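Local coordinates for protein putative dioxygenase (1H-3-hydroxy-4-oxoquinaldine 2,4-dioxygenase) (Mycobacteroides abscessus subsp. abscessus, PDB 6RA3) that cleaves the ring of the Pseudomonas quinolone signal PQS with dioxygen, releasing N-octanoylanthranilate and carbon monoxide, on an alpha/beta-hydrolase fold, at residues Q153-G158 with E244-G249; V117-L122 with I210-S215; N161-D166 with P248-P253; I123-P128 with G220-L225; V26-W31 with P92-H97. All coordinates share one frame; numbering follows the deposited sequence.

Contact 1. Residues Q153-G158 with E244-G249; sequences QSWLAG and ETHFPG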
# COMPACT_ATOMS: atom_id res chain seq x y z
N GLN A 153 -18.37 17.91 13.42
CA GLN A 153 -18.28 18.49 14.76
C GLN A 153 -19.27 17.83 15.73
O GLN A 153 -18.93 17.60 16.90
CB GLN A 153 -18.50 20.00 14.71
CG GLN A 153 -17.20 20.81 14.72
CD GLN A 153 -16.08 20.20 13.88
OE1 GLN A 153 -15.04 19.79 14.41
NE2 GLN A 153 -16.28 20.16 12.55
N SER A 154 -20.48 17.49 15.25
CA SER A 154 -21.43 16.80 16.13
C SER A 154 -21.06 15.32 16.34
O SER A 154 -21.42 14.73 17.36
CB SER A 154 -22.87 16.93 15.57
OG SER A 154 -23.09 16.18 14.38
N TRP A 155 -20.34 14.73 15.38
CA TRP A 155 -19.83 13.36 15.54
C TRP A 155 -18.71 13.30 16.59
O TRP A 155 -18.62 12.34 17.36
CB TRP A 155 -19.33 12.86 14.19
CG TRP A 155 -20.43 12.58 13.20
CD1 TRP A 155 -21.76 12.41 13.47
CD2 TRP A 155 -20.29 12.43 11.77
NE1 TRP A 155 -22.46 12.16 12.30
CE2 TRP A 155 -21.58 12.18 11.25
CE3 TRP A 155 -19.20 12.49 10.90
CZ2 TRP A 155 -21.81 11.98 9.89
CZ3 TRP A 155 -19.44 12.31 9.54
CH2 TRP A 155 -20.73 12.05 9.05
N LEU A 156 -17.86 14.33 16.64
CA LEU A 156 -16.79 14.40 17.63
C LEU A 156 -17.31 14.76 19.01
O LEU A 156 -16.80 14.25 20.02
CB LEU A 156 -15.74 15.45 17.20
CG LEU A 156 -14.99 15.24 15.90
CD1 LEU A 156 -14.00 16.36 15.71
CD2 LEU A 156 -14.27 13.89 15.91
N ALA A 157 -18.30 15.66 19.08
CA ALA A 157 -18.89 16.09 20.35
C ALA A 157 -17.81 16.60 21.31
O ALA A 157 -17.88 16.39 22.52
CB ALA A 157 -19.69 14.96 20.98
N GLY A 158 -16.80 17.26 20.76
CA GLY A 158 -15.68 17.69 21.57
C GLY A 158 -15.00 16.55 22.33
O GLY A 158 -14.88 16.61 23.56
N GLU A 244 -17.92 9.31 23.79
CA GLU A 244 -18.19 10.70 23.44
C GLU A 244 -18.62 10.88 21.99
O GLU A 244 -19.24 11.90 21.67
CB GLU A 244 -16.97 11.56 23.71
CG GLU A 244 -16.53 11.57 25.19
CD GLU A 244 -15.12 12.11 25.35
OE1 GLU A 244 -14.94 13.06 26.14
OE2 GLU A 244 -14.20 11.59 24.67
N THR A 245 -18.37 9.89 21.13
CA THR A 245 -18.34 10.12 19.70
C THR A 245 -19.29 9.17 18.99
O THR A 245 -19.76 8.17 19.54
CB THR A 245 -16.92 9.98 19.15
OG1 THR A 245 -16.63 8.59 18.93
CG2 THR A 245 -15.91 10.56 20.10
N HIS A 246 -19.56 9.51 17.74
CA HIS A 246 -20.27 8.72 16.74
C HIS A 246 -19.46 7.52 16.29
O HIS A 246 -19.94 6.76 15.45
CB HIS A 246 -20.60 9.68 15.57
CG HIS A 246 -21.33 9.07 14.39
ND1 HIS A 246 -22.49 8.34 14.51
CD2 HIS A 246 -21.10 9.18 13.06
CE1 HIS A 246 -22.92 7.99 13.31
NE2 HIS A 246 -22.09 8.49 12.41
N PHE A 247 -18.25 7.32 16.82
CA PHE A 247 -17.31 6.30 16.32
C PHE A 247 -16.96 5.31 17.43
O PHE A 247 -15.82 5.26 17.89
CB PHE A 247 -16.05 6.96 15.77
CG PHE A 247 -16.31 7.86 14.60
CD1 PHE A 247 -16.71 7.33 13.39
CD2 PHE A 247 -16.20 9.23 14.72
CE1 PHE A 247 -16.98 8.15 12.32
CE2 PHE A 247 -16.47 10.06 13.64
CZ PHE A 247 -16.85 9.51 12.45
N PRO A 248 -17.93 4.50 17.87
CA PRO A 248 -17.62 3.56 18.96
C PRO A 248 -16.57 2.52 18.58
O PRO A 248 -15.72 2.17 19.41
CB PRO A 248 -18.99 2.92 19.26
CG PRO A 248 -19.80 3.10 18.02
CD PRO A 248 -19.30 4.35 17.36
N GLY A 249 -16.59 2.03 17.34
CA GLY A 249 -15.58 1.08 16.88
C GLY A 249 -14.16 1.62 16.92
O GLY A 249 -13.20 0.84 17.04

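Contact 2. Residues V117-L122 with I210-S215; sequences VMILDL and IRHVFS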
# COMPACT_ATOMS: atom_id res chain seq x y z
N VAL A 117 -25.74 -9.76 12.89
CA VAL A 117 -25.35 -8.45 12.36
C VAL A 117 -25.16 -7.51 13.53
O VAL A 117 -26.08 -7.34 14.34
CB VAL A 117 -26.40 -7.83 11.40
CG1 VAL A 117 -26.03 -6.37 11.06
CG2 VAL A 117 -26.58 -8.66 10.16
N MET A 118 -24.02 -6.84 13.60
CA MET A 118 -23.80 -5.75 14.54
C MET A 118 -23.79 -4.42 13.79
O MET A 118 -23.15 -4.29 12.74
CB MET A 118 -22.47 -5.92 15.28
CG MET A 118 -22.13 -4.77 16.20
SD MET A 118 -20.96 -5.14 17.53
CE MET A 118 -22.02 -6.19 18.47
N ILE A 119 -24.49 -3.43 14.35
CA ILE A 119 -24.56 -2.08 13.79
C ILE A 119 -24.08 -1.11 14.85
O ILE A 119 -24.41 -1.24 16.03
CB ILE A 119 -25.99 -1.75 13.31
CG1 ILE A 119 -26.41 -2.75 12.22
CG2 ILE A 119 -26.05 -0.32 12.78
CD1 ILE A 119 -27.84 -2.60 11.72
N LEU A 120 -23.26 -0.15 14.42
CA LEU A 120 -22.64 0.86 15.27
C LEU A 120 -23.26 2.22 14.94
O LEU A 120 -23.10 2.71 13.82
CB LEU A 120 -21.13 0.89 15.07
CG LEU A 120 -20.19 -0.13 15.72
CD1 LEU A 120 -20.79 -1.51 15.84
CD2 LEU A 120 -18.90 -0.17 14.92
N ASP A 121 -23.97 2.79 15.92
CA ASP A 121 -24.35 4.22 15.95
C ASP A 121 -25.18 4.64 14.73
O ASP A 121 -24.87 5.64 14.08
CB ASP A 121 -23.11 5.09 16.09
CG ASP A 121 -23.30 6.24 17.08
OD1 ASP A 121 -23.94 7.26 16.72
OD2 ASP A 121 -22.81 6.12 18.22
N LEU A 122 -26.24 3.89 14.44
CA LEU A 122 -27.17 4.18 13.35
C LEU A 122 -28.48 4.71 13.92
O LEU A 122 -29.09 4.08 14.79
CB LEU A 122 -27.42 2.91 12.52
CG LEU A 122 -28.51 2.95 11.44
CD1 LEU A 122 -28.24 4.06 10.40
CD2 LEU A 122 -28.64 1.60 10.77
N ILE A 210 -29.72 -9.44 15.61
CA ILE A 210 -29.22 -8.11 15.31
C ILE A 210 -28.90 -7.40 16.61
O ILE A 210 -29.68 -7.47 17.56
CB ILE A 210 -30.24 -7.31 14.46
CG1 ILE A 210 -30.45 -8.00 13.12
CG2 ILE A 210 -29.78 -5.89 14.31
CD1 ILE A 210 -31.67 -7.54 12.35
N ARG A 211 -27.77 -6.71 16.64
CA ARG A 211 -27.37 -5.94 17.81
C ARG A 211 -26.94 -4.55 17.37
O ARG A 211 -26.06 -4.41 16.52
CB ARG A 211 -26.23 -6.60 18.61
CG ARG A 211 -25.81 -5.76 19.84
CD ARG A 211 -25.02 -6.54 20.94
NE ARG A 211 -25.52 -7.90 21.16
CZ ARG A 211 -24.90 -8.82 21.90
NH1 ARG A 211 -23.75 -8.55 22.53
NH2 ARG A 211 -25.45 -10.02 22.03
N HIS A 212 -27.56 -3.53 17.96
CA HIS A 212 -27.14 -2.15 17.77
C HIS A 212 -26.35 -1.72 18.99
O HIS A 212 -26.80 -1.89 20.12
CB HIS A 212 -28.35 -1.23 17.54
CG HIS A 212 -27.98 0.20 17.29
ND1 HIS A 212 -28.82 1.24 17.61
CD2 HIS A 212 -26.88 0.75 16.74
CE1 HIS A 212 -28.24 2.38 17.29
NE2 HIS A 212 -27.06 2.12 16.76
N VAL A 213 -25.15 -1.21 18.74
CA VAL A 213 -24.27 -0.67 19.76
C VAL A 213 -24.02 0.78 19.38
O VAL A 213 -23.72 1.08 18.22
CB VAL A 213 -22.94 -1.44 19.84
CG1 VAL A 213 -22.04 -0.83 20.86
CG2 VAL A 213 -23.19 -2.90 20.17
N PHE A 214 -24.11 1.68 20.36
CA PHE A 214 -24.09 3.10 20.05
C PHE A 214 -23.68 3.86 21.30
O PHE A 214 -23.69 3.33 22.41
CB PHE A 214 -25.45 3.57 19.55
CG PHE A 214 -26.59 3.27 20.50
CD1 PHE A 214 -27.39 2.15 20.32
CD2 PHE A 214 -26.86 4.13 21.56
CE1 PHE A 214 -28.45 1.88 21.19
CE2 PHE A 214 -27.91 3.87 22.44
CZ PHE A 214 -28.71 2.74 22.25
N SER A 215 -23.31 5.12 21.08
CA SER A 215 -22.97 6.05 22.15
C SER A 215 -23.64 7.40 22.03
O SER A 215 -23.72 8.13 23.03
CB SER A 215 -21.46 6.29 22.17
OG SER A 215 -20.75 5.09 22.35

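Contact 3. Residues N161-D166 with P248-P253; sequences NQAVLD and PGIELP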
# COMPACT_ATOMS: atom_id res chain seq x y z
N ASN A 161 -10.23 11.81 22.15
CA ASN A 161 -9.73 10.50 21.74
C ASN A 161 -8.86 10.60 20.48
O ASN A 161 -9.35 10.93 19.40
CB ASN A 161 -10.91 9.56 21.52
CG ASN A 161 -10.48 8.19 21.10
OD1 ASN A 161 -10.07 7.98 19.96
ND2 ASN A 161 -10.59 7.23 22.02
N GLN A 162 -7.56 10.31 20.61
CA GLN A 162 -6.63 10.51 19.50
C GLN A 162 -6.96 9.62 18.31
O GLN A 162 -6.81 10.06 17.16
CB GLN A 162 -5.19 10.27 19.98
CG GLN A 162 -4.10 10.93 19.13
CD GLN A 162 -4.20 12.45 19.10
OE1 GLN A 162 -5.10 13.04 19.71
NE2 GLN A 162 -3.27 13.09 18.39
N ALA A 163 -7.44 8.40 18.54
CA ALA A 163 -7.85 7.53 17.44
C ALA A 163 -8.97 8.17 16.62
O ALA A 163 -8.91 8.20 15.38
CB ALA A 163 -8.30 6.16 17.97
N VAL A 164 -10.02 8.67 17.29
CA VAL A 164 -11.15 9.26 16.58
C VAL A 164 -10.72 10.56 15.89
O VAL A 164 -11.01 10.77 14.71
CB VAL A 164 -12.34 9.49 17.53
CG1 VAL A 164 -13.49 10.20 16.81
CG2 VAL A 164 -12.85 8.17 18.05
N LEU A 165 -10.00 11.42 16.61
CA LEU A 165 -9.51 12.65 16.00
C LEU A 165 -8.64 12.36 14.79
O LEU A 165 -8.86 12.94 13.72
CB LEU A 165 -8.72 13.46 17.03
CG LEU A 165 -9.54 14.14 18.11
CD1 LEU A 165 -8.61 14.89 19.01
CD2 LEU A 165 -10.61 15.06 17.52
N ASP A 166 -7.63 11.49 14.94
CA ASP A 166 -6.73 11.20 13.83
C ASP A 166 -7.50 10.64 12.63
O ASP A 166 -7.22 11.00 11.48
CB ASP A 166 -5.63 10.23 14.28
CG ASP A 166 -4.49 10.94 15.00
OD1 ASP A 166 -4.49 12.18 15.08
OD2 ASP A 166 -3.59 10.24 15.49
N PRO A 248 -17.93 4.50 17.87
CA PRO A 248 -17.62 3.56 18.96
C PRO A 248 -16.57 2.52 18.58
O PRO A 248 -15.72 2.17 19.41
CB PRO A 248 -18.99 2.92 19.26
CG PRO A 248 -19.80 3.10 18.02
CD PRO A 248 -19.30 4.35 17.36
N GLY A 249 -16.59 2.03 17.34
CA GLY A 249 -15.58 1.08 16.88
C GLY A 249 -14.16 1.62 16.92
O GLY A 249 -13.20 0.84 17.04
N ILE A 250 -13.99 2.93 16.83
CA ILE A 250 -12.67 3.55 16.88
C ILE A 250 -12.37 4.08 18.28
O ILE A 250 -11.23 4.04 18.73
CB ILE A 250 -12.54 4.70 15.85
CG1 ILE A 250 -12.93 4.23 14.45
CG2 ILE A 250 -11.11 5.29 15.89
CD1 ILE A 250 -12.96 5.35 13.42
N GLU A 251 -13.39 4.65 18.92
CA GLU A 251 -13.20 5.20 20.26
C GLU A 251 -13.03 4.09 21.28
O GLU A 251 -12.24 4.22 22.22
CB GLU A 251 -14.37 6.10 20.64
CG GLU A 251 -14.10 6.89 21.90
CD GLU A 251 -15.34 7.55 22.47
OE1 GLU A 251 -16.45 7.35 21.93
OE2 GLU A 251 -15.19 8.27 23.47
N LEU A 252 -13.77 2.99 21.10
CA LEU A 252 -13.79 1.87 22.06
C LEU A 252 -13.61 0.53 21.35
O LEU A 252 -14.49 -0.34 21.39
CB LEU A 252 -15.10 1.90 22.84
CG LEU A 252 -15.23 3.17 23.68
CD1 LEU A 252 -16.66 3.30 24.15
CD2 LEU A 252 -14.24 3.07 24.84
N PRO A 253 -12.46 0.33 20.69
CA PRO A 253 -12.31 -0.87 19.85
C PRO A 253 -12.43 -2.19 20.61
O PRO A 253 -13.11 -3.11 20.14
CB PRO A 253 -10.91 -0.69 19.23
CG PRO A 253 -10.19 0.13 20.18
CD PRO A 253 -11.22 1.11 20.75
O HOH W 1 -9.36 4.70 20.76

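Contact 4. Residues I123-P128 with G220-L225; sequences IMTPAP and GEYDAL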
# COMPACT_ATOMS: atom_id res chain seq x y z
N ILE A 123 -28.92 5.88 13.43
CA ILE A 123 -30.13 6.54 13.94
C ILE A 123 -31.32 5.61 13.74
O ILE A 123 -31.69 5.27 12.60
CB ILE A 123 -30.32 7.90 13.24
CG1 ILE A 123 -29.23 8.90 13.67
CG2 ILE A 123 -31.68 8.51 13.52
CD1 ILE A 123 -29.22 9.21 15.16
N MET A 124 -31.94 5.18 14.85
CA MET A 124 -33.00 4.19 14.76
C MET A 124 -34.39 4.81 14.68
O MET A 124 -35.34 4.13 14.25
CB MET A 124 -32.90 3.24 15.96
CG MET A 124 -31.72 2.25 15.87
SD MET A 124 -31.97 0.99 14.60
CE MET A 124 -30.28 0.36 14.48
N THR A 125 -34.53 6.08 15.06
CA THR A 125 -35.75 6.85 14.83
C THR A 125 -35.92 7.16 13.34
O THR A 125 -35.02 6.90 12.54
CB THR A 125 -35.68 8.16 15.62
OG1 THR A 125 -34.55 8.93 15.19
CG2 THR A 125 -35.57 7.92 17.11
N PRO A 126 -37.07 7.72 12.94
CA PRO A 126 -37.12 8.39 11.64
C PRO A 126 -36.14 9.56 11.60
O PRO A 126 -35.76 10.13 12.62
CB PRO A 126 -38.58 8.85 11.53
CG PRO A 126 -39.35 7.86 12.37
CD PRO A 126 -38.42 7.54 13.52
N ALA A 127 -35.73 9.91 10.38
CA ALA A 127 -34.71 10.93 10.21
C ALA A 127 -35.14 12.25 10.85
O ALA A 127 -36.12 12.87 10.39
CB ALA A 127 -34.42 11.14 8.72
N PRO A 128 -34.45 12.73 11.88
CA PRO A 128 -34.70 14.10 12.35
C PRO A 128 -34.57 15.09 11.21
O PRO A 128 -33.82 14.88 10.25
CB PRO A 128 -33.62 14.32 13.41
CG PRO A 128 -33.28 12.94 13.88
CD PRO A 128 -33.42 12.05 12.69
N GLY A 220 -31.44 8.63 27.10
CA GLY A 220 -32.51 9.30 26.37
C GLY A 220 -33.75 8.39 26.21
O GLY A 220 -33.71 7.20 26.51
N GLU A 221 -34.87 8.94 25.74
CA GLU A 221 -35.98 8.10 25.31
C GLU A 221 -35.64 7.30 24.05
O GLU A 221 -36.38 6.36 23.70
CB GLU A 221 -37.22 8.97 25.08
CG GLU A 221 -38.49 8.25 24.63
CD GLU A 221 -39.24 7.55 25.77
OE1 GLU A 221 -39.08 7.97 26.94
OE2 GLU A 221 -40.00 6.59 25.49
N TYR A 222 -34.56 7.66 23.35
CA TYR A 222 -33.98 6.78 22.34
C TYR A 222 -33.80 5.37 22.90
O TYR A 222 -34.09 4.37 22.22
CB TYR A 222 -32.65 7.38 21.87
CG TYR A 222 -32.09 6.81 20.58
CD1 TYR A 222 -32.65 7.16 19.35
CD2 TYR A 222 -31.01 5.94 20.58
CE1 TYR A 222 -32.15 6.65 18.16
CE2 TYR A 222 -30.50 5.42 19.40
CZ TYR A 222 -31.08 5.78 18.19
OH TYR A 222 -30.60 5.28 17.00
N ASP A 223 -33.34 5.27 24.14
CA ASP A 223 -33.16 3.98 24.81
C ASP A 223 -34.47 3.21 24.95
O ASP A 223 -34.52 2.00 24.72
CB ASP A 223 -32.53 4.22 26.18
CG ASP A 223 -31.25 4.99 26.07
OD1 ASP A 223 -30.16 4.38 26.21
OD2 ASP A 223 -31.32 6.21 25.78
N ALA A 224 -35.55 3.89 25.39
CA ALA A 224 -36.81 3.19 25.60
C ALA A 224 -37.36 2.66 24.30
O ALA A 224 -38.04 1.62 24.28
CB ALA A 224 -37.84 4.10 26.27
N LEU A 225 -37.07 3.34 23.19
CA LEU A 225 -37.47 2.80 21.89
C LEU A 225 -36.77 1.46 21.63
O LEU A 225 -37.37 0.55 21.04
CB LEU A 225 -37.14 3.82 20.80
CG LEU A 225 -37.28 3.40 19.34
CD1 LEU A 225 -38.74 3.39 18.87
CD2 LEU A 225 -36.40 4.31 18.50

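Contact 5. Residues V26-W31 with P92-H97; sequences VTLSGW and PIAHAH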
# COMPACT_ATOMS: atom_id res chain seq x y z
N VAL A 26 -17.17 -9.61 8.98
CA VAL A 26 -17.06 -8.75 7.79
C VAL A 26 -17.33 -7.32 8.23
O VAL A 26 -18.44 -6.99 8.68
CB VAL A 26 -18.01 -9.18 6.66
CG1 VAL A 26 -17.87 -8.23 5.47
CG2 VAL A 26 -17.73 -10.59 6.22
N THR A 27 -16.29 -6.50 8.19
CA THR A 27 -16.40 -5.12 8.58
C THR A 27 -16.84 -4.29 7.39
O THR A 27 -16.41 -4.52 6.25
CB THR A 27 -15.10 -4.57 9.16
OG1 THR A 27 -14.17 -4.25 8.12
CG2 THR A 27 -14.49 -5.55 10.14
N LEU A 28 -17.74 -3.35 7.66
CA LEU A 28 -18.35 -2.49 6.65
C LEU A 28 -18.35 -1.11 7.26
O LEU A 28 -18.86 -0.93 8.37
CB LEU A 28 -19.77 -2.94 6.31
CG LEU A 28 -19.91 -4.35 5.74
CD1 LEU A 28 -21.36 -4.78 5.76
CD2 LEU A 28 -19.33 -4.46 4.34
N SER A 29 -17.74 -0.16 6.55
CA SER A 29 -17.56 1.17 7.07
C SER A 29 -18.76 2.04 6.66
O SER A 29 -19.67 1.59 5.95
CB SER A 29 -16.23 1.76 6.59
OG SER A 29 -15.12 0.97 7.02
N GLY A 30 -18.78 3.27 7.14
CA GLY A 30 -19.78 4.25 6.74
C GLY A 30 -19.40 4.90 5.42
O GLY A 30 -18.50 4.45 4.71
N TRP A 31 -20.10 5.99 5.09
CA TRP A 31 -19.84 6.68 3.83
C TRP A 31 -18.59 7.51 3.99
O TRP A 31 -18.38 8.12 5.03
CB TRP A 31 -21.02 7.57 3.41
CG TRP A 31 -22.12 6.82 2.83
CD1 TRP A 31 -23.15 6.28 3.50
CD2 TRP A 31 -22.32 6.49 1.44
NE1 TRP A 31 -23.98 5.63 2.64
CE2 TRP A 31 -23.50 5.75 1.36
CE3 TRP A 31 -21.63 6.76 0.26
CZ2 TRP A 31 -24.01 5.28 0.17
CZ3 TRP A 31 -22.12 6.27 -0.92
CH2 TRP A 31 -23.31 5.55 -0.97
N PRO A 92 -21.77 -9.57 9.56
CA PRO A 92 -21.45 -8.16 9.28
C PRO A 92 -21.33 -7.33 10.54
O PRO A 92 -22.12 -7.46 11.47
CB PRO A 92 -22.63 -7.70 8.43
CG PRO A 92 -23.18 -8.92 7.81
CD PRO A 92 -22.91 -10.05 8.75
N ILE A 93 -20.30 -6.48 10.57
CA ILE A 93 -20.15 -5.39 11.52
C ILE A 93 -20.15 -4.11 10.68
O ILE A 93 -19.30 -3.95 9.81
CB ILE A 93 -18.85 -5.50 12.33
CG1 ILE A 93 -18.72 -6.89 12.99
CG2 ILE A 93 -18.75 -4.36 13.38
CD1 ILE A 93 -17.47 -7.01 13.93
N ALA A 94 -21.10 -3.20 10.96
CA ALA A 94 -21.37 -2.07 10.05
C ALA A 94 -21.48 -0.75 10.80
O ALA A 94 -22.25 -0.63 11.77
CB ALA A 94 -22.64 -2.32 9.25
N HIS A 95 -20.75 0.27 10.33
CA HIS A 95 -20.73 1.56 10.99
C HIS A 95 -21.79 2.49 10.41
O HIS A 95 -21.91 2.64 9.19
CB HIS A 95 -19.38 2.24 10.87
CG HIS A 95 -19.37 3.60 11.48
ND1 HIS A 95 -19.47 4.75 10.73
CD2 HIS A 95 -19.30 4.00 12.77
CE1 HIS A 95 -19.43 5.80 11.53
NE2 HIS A 95 -19.32 5.36 12.78
N ALA A 96 -22.52 3.15 11.32
CA ALA A 96 -23.61 4.06 10.98
C ALA A 96 -24.34 3.59 9.73
O ALA A 96 -24.85 2.47 9.67
CB ALA A 96 -23.08 5.48 10.81
N HIS A 97 -24.37 4.43 8.70
CA HIS A 97 -25.29 4.14 7.62
C HIS A 97 -24.83 3.00 6.73
O HIS A 97 -25.64 2.53 5.91
CB HIS A 97 -25.56 5.45 6.88
CG HIS A 97 -26.20 6.46 7.79
ND1 HIS A 97 -27.54 6.40 8.13
CD2 HIS A 97 -25.67 7.45 8.55
CE1 HIS A 97 -27.81 7.37 8.99
NE2 HIS A 97 -26.69 8.01 9.27
O HOH W 2 -26.23 4.13 3.54

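Contact 1. Residues Q153-G158 with E244-G249
Trp155 sets its CG anti to its own carbonyl carbon (chi1 -71°), His246 sets its CG anti to its backbone N (chi1 179°), and together these choices lay indole and imidazole side by side, pointing the same way. They form an offset stack: the five-membered ring of Trp155 and the His246 ring have centroids 4.0 Å apart and planes inclined by 25°. The imidazole leads with one corner, CD2, which sits over a face of the indole and comes to 3.3 Å from Trp155 CD1.

A backbone bond backs up the stack. His246 N donates to Trp155 O over 3.0 Å, almost straight, in the carbonyl plane and on a lone pair. That carbonyl belongs to the last turn of helix 144-156, which ends where Ala157 adopts a positive phi. Phe247 joins from the side, its CE2 4.0 Å from Trp155 CB. The chain from Thr245 to Phe247 folds into an ST turn, Thr245 OG1 accepting from Phe247 N at 2.9 Å.

His246 is the proton donor/acceptor of the active site, and its ND1 is hydrogen-bonded to Asp121. With the ring held by that carboxylate at ND1 and overlaid by tryptophan on one face, its rotation is probably restricted, consistent with an acid-histidine pair kept preoriented for proton transfer.

Contact 2. Residues V117-L122 with I210-S215
Val213 N donates to Ile119 O over 2.8 Å, nearly straight at 174°, in a regular parallel ladder that also bonds Arg211 N to Val117 O and Ile119 N to Arg211 O. Asp121 N continues it to Val213 O at 2.9 Å, and from the same residue the carboxylate reaches across to take a further bond: Ser215 N meets Asp121 OD2 at 3.1 Å, approaching from above the carboxylate plane. The other oxygen, OD1, is engaged by His246. His212 answers from the second strand. Its NE2 accepts from Leu122 N at 3.0 Å, the N-H arriving 34° out of the ring plane, while ND1 is hydrogen-bonded to His226. A chi1 of -178° swings the imidazole of His212 clear of its own backbone N and brings the ring's edge up against the backbone of Ile119 and Asp121.

Packing follows the alternation of the strands. On the face carrying Met118, Leu120, Arg211 and Val213, the bent end of Met118 puts CE 3.9 Å from Val213 CG2 and also 3.9 Å from Arg211 CD, under helix 253-266. The guanidinium runs on to salt bridges with Glu259 and Asp262. On the other face Val117 lies beside Ile210, CB to CG1 4.4 Å.

Since NE2 of His212 accepts from a peptide, ND1 is the likelier site of its proton. The carboxylate of Asp121, gripped at both oxygens, is probably held in one orientation for its histidine partner.

Contact 3. Residues N161-D166 with P248-P253
Asn161 and Glu251 meet where two helices come within side-chain distance. The asparagine side chain is fully extended at its first torsion (chi1 -180°), a setting that serves two jobs. Its OD1 turns back to accept from Val164 N at 2.8 Å, in the carbonyl plane, and so caps the first turn of helix 162-170. Its ND2 points outward to the other helix, lying 3.5 Å from Glu251 CG and donating to a water at 3.1 Å. That water also bonds to Ile250 O at 2.8 Å, so the amide reaches the backbone of helix 248-251 through one solvent molecule.

Glu251 has an extended chain beyond CG, which carries the carboxylate away from the asparagine, back to Glu244 N and Thr245 OG1; the amide and carboxylate planes stand 84° apart. The methylene part of the glutamate is what the neighbouring helix touches: Val164 CG2 packs against Glu251 CB at 3.6 Å.

Ile250 provides the apolar half. Its CG2 branch, anti to the backbone N, is aimed at the first turn of helix 162-170, where it comes 3.6 Å from Ala163 CB and 4.0 Å from Val164 CG2. The CG1 branch goes the other way round, beside the backbone N.

The pairing of an asparagine N-cap with a small apolar patch joins helix 162-170, part of the helical insertion between strands 116-120 and 209-214 where alpha/beta hydrolases carry their cap, to the short helix 248-251 that follows the active-site histidine.

Contact 4. Residues I123-P128 with G220-L225
Tyr222 presents the edge of its phenol ring to the loop 123-128, with Met124 N and Thr125 CG2 both near the ring plane. Two further rings, those of Phe214 and His226, meet it in edge-to-face pairs, so the tyrosine belongs to an aromatic cluster as well as to this contact. A chi1 of -164° sends the ring away from helix 221-232 and into the loop.

At the end of the ring, OH accepts from Met124 N; the modelled separation of 2.5 Å is unusually short and its exact value is doubtful. Met124 CB and CG lie close beside the hydroxyl. Met124 then turns sharply at chi2, and its side chain runs on to touch Pro197, Met198 and Met201 of helix 197-202.

Thr125 meets the side of the phenol. Its CG2 sits 3.8 Å from Tyr222 CD1 and 4.0 Å from Leu225 CD2, bridging two residues one turn apart on the helix. Its hydroxyl turns to its own loop instead, donating to Pro126 O at 3.1 Å from above the carbonyl plane.

The loop leaves strand 116-120 and leads to helix 129-137, the start of the cap region in this alpha/beta-hydrolase fold; helix 221-232 is the connection of the beta-alpha-beta crossover from strand 209-214 to strand 236-240. Tyr222 thus ties the entry to the cap to a core helix, with the side chain of neighbouring Ile123 about 5 Å from that of substrate-binding His97.

Contact 5. Residues V26-W31 with P92-H97
Pro92 lies beside Leu28, the two side chains pointing the same way with Pro92 CB 4.2 Å from Leu28 CD1. Ile93 bonds through both its N and its O, in parallel register: N donates to Val26 O and O accepts from Leu28 N, each at 2.7 Å. Ala94 returns to the face of Leu28, where the CB atoms of the two residues stand 4.2 Å apart. His95 N closes the ladder on Leu28 O at 3.0 Å. Its ring turns one edge to Gly30 N; ND1 is buried and has no polar partner in the model. Ala96 then takes phi 34° and psi -121°, the strained backbone of the sharp turn where alpha/beta hydrolases place their nucleophile elbow, here occupied by alanine. Substrate-binding His97 meets Trp31 alongside the indole edge, its CB 4.2 Å from Trp31 CD1, and a water in the ring plane links Trp31 NE1 to His97 O.

Short backbone bonds thus join the strands as far as His95, and beyond it the segments meet through water and side-chain contact. Bonded at NE2 to the carbonyl of His246, His95 probably steadies the backbone beside the active-site histidine.

In the fold
Contacts 5 and 2 are strand pairs in the parallel part of one mixed sheet, neighbours through strands 90-95 and 116-120, their centres 10 Å apart, joined where Leu120 O meets Ala96 N at 2.6 Å. The loops at the ends of their strands bring Asp121, Ala96 and His97 to the active site, and contact 1 adds His246, whose ND1 lies 2.8 Å from Asp121 OD1 and whose O lies 3.1 Å from His95 NE2. Contact 3 stands behind contact 1, centres 8 Å apart, sharing Pro248 and Gly249. Contact 4 sits beyond contact 2, with Met124 CG 3.5 Å from His212 ND1. Contact 3 involves helix 162-170 and contact 4 the loop leading into the cap region, about 23 Å apart between centres.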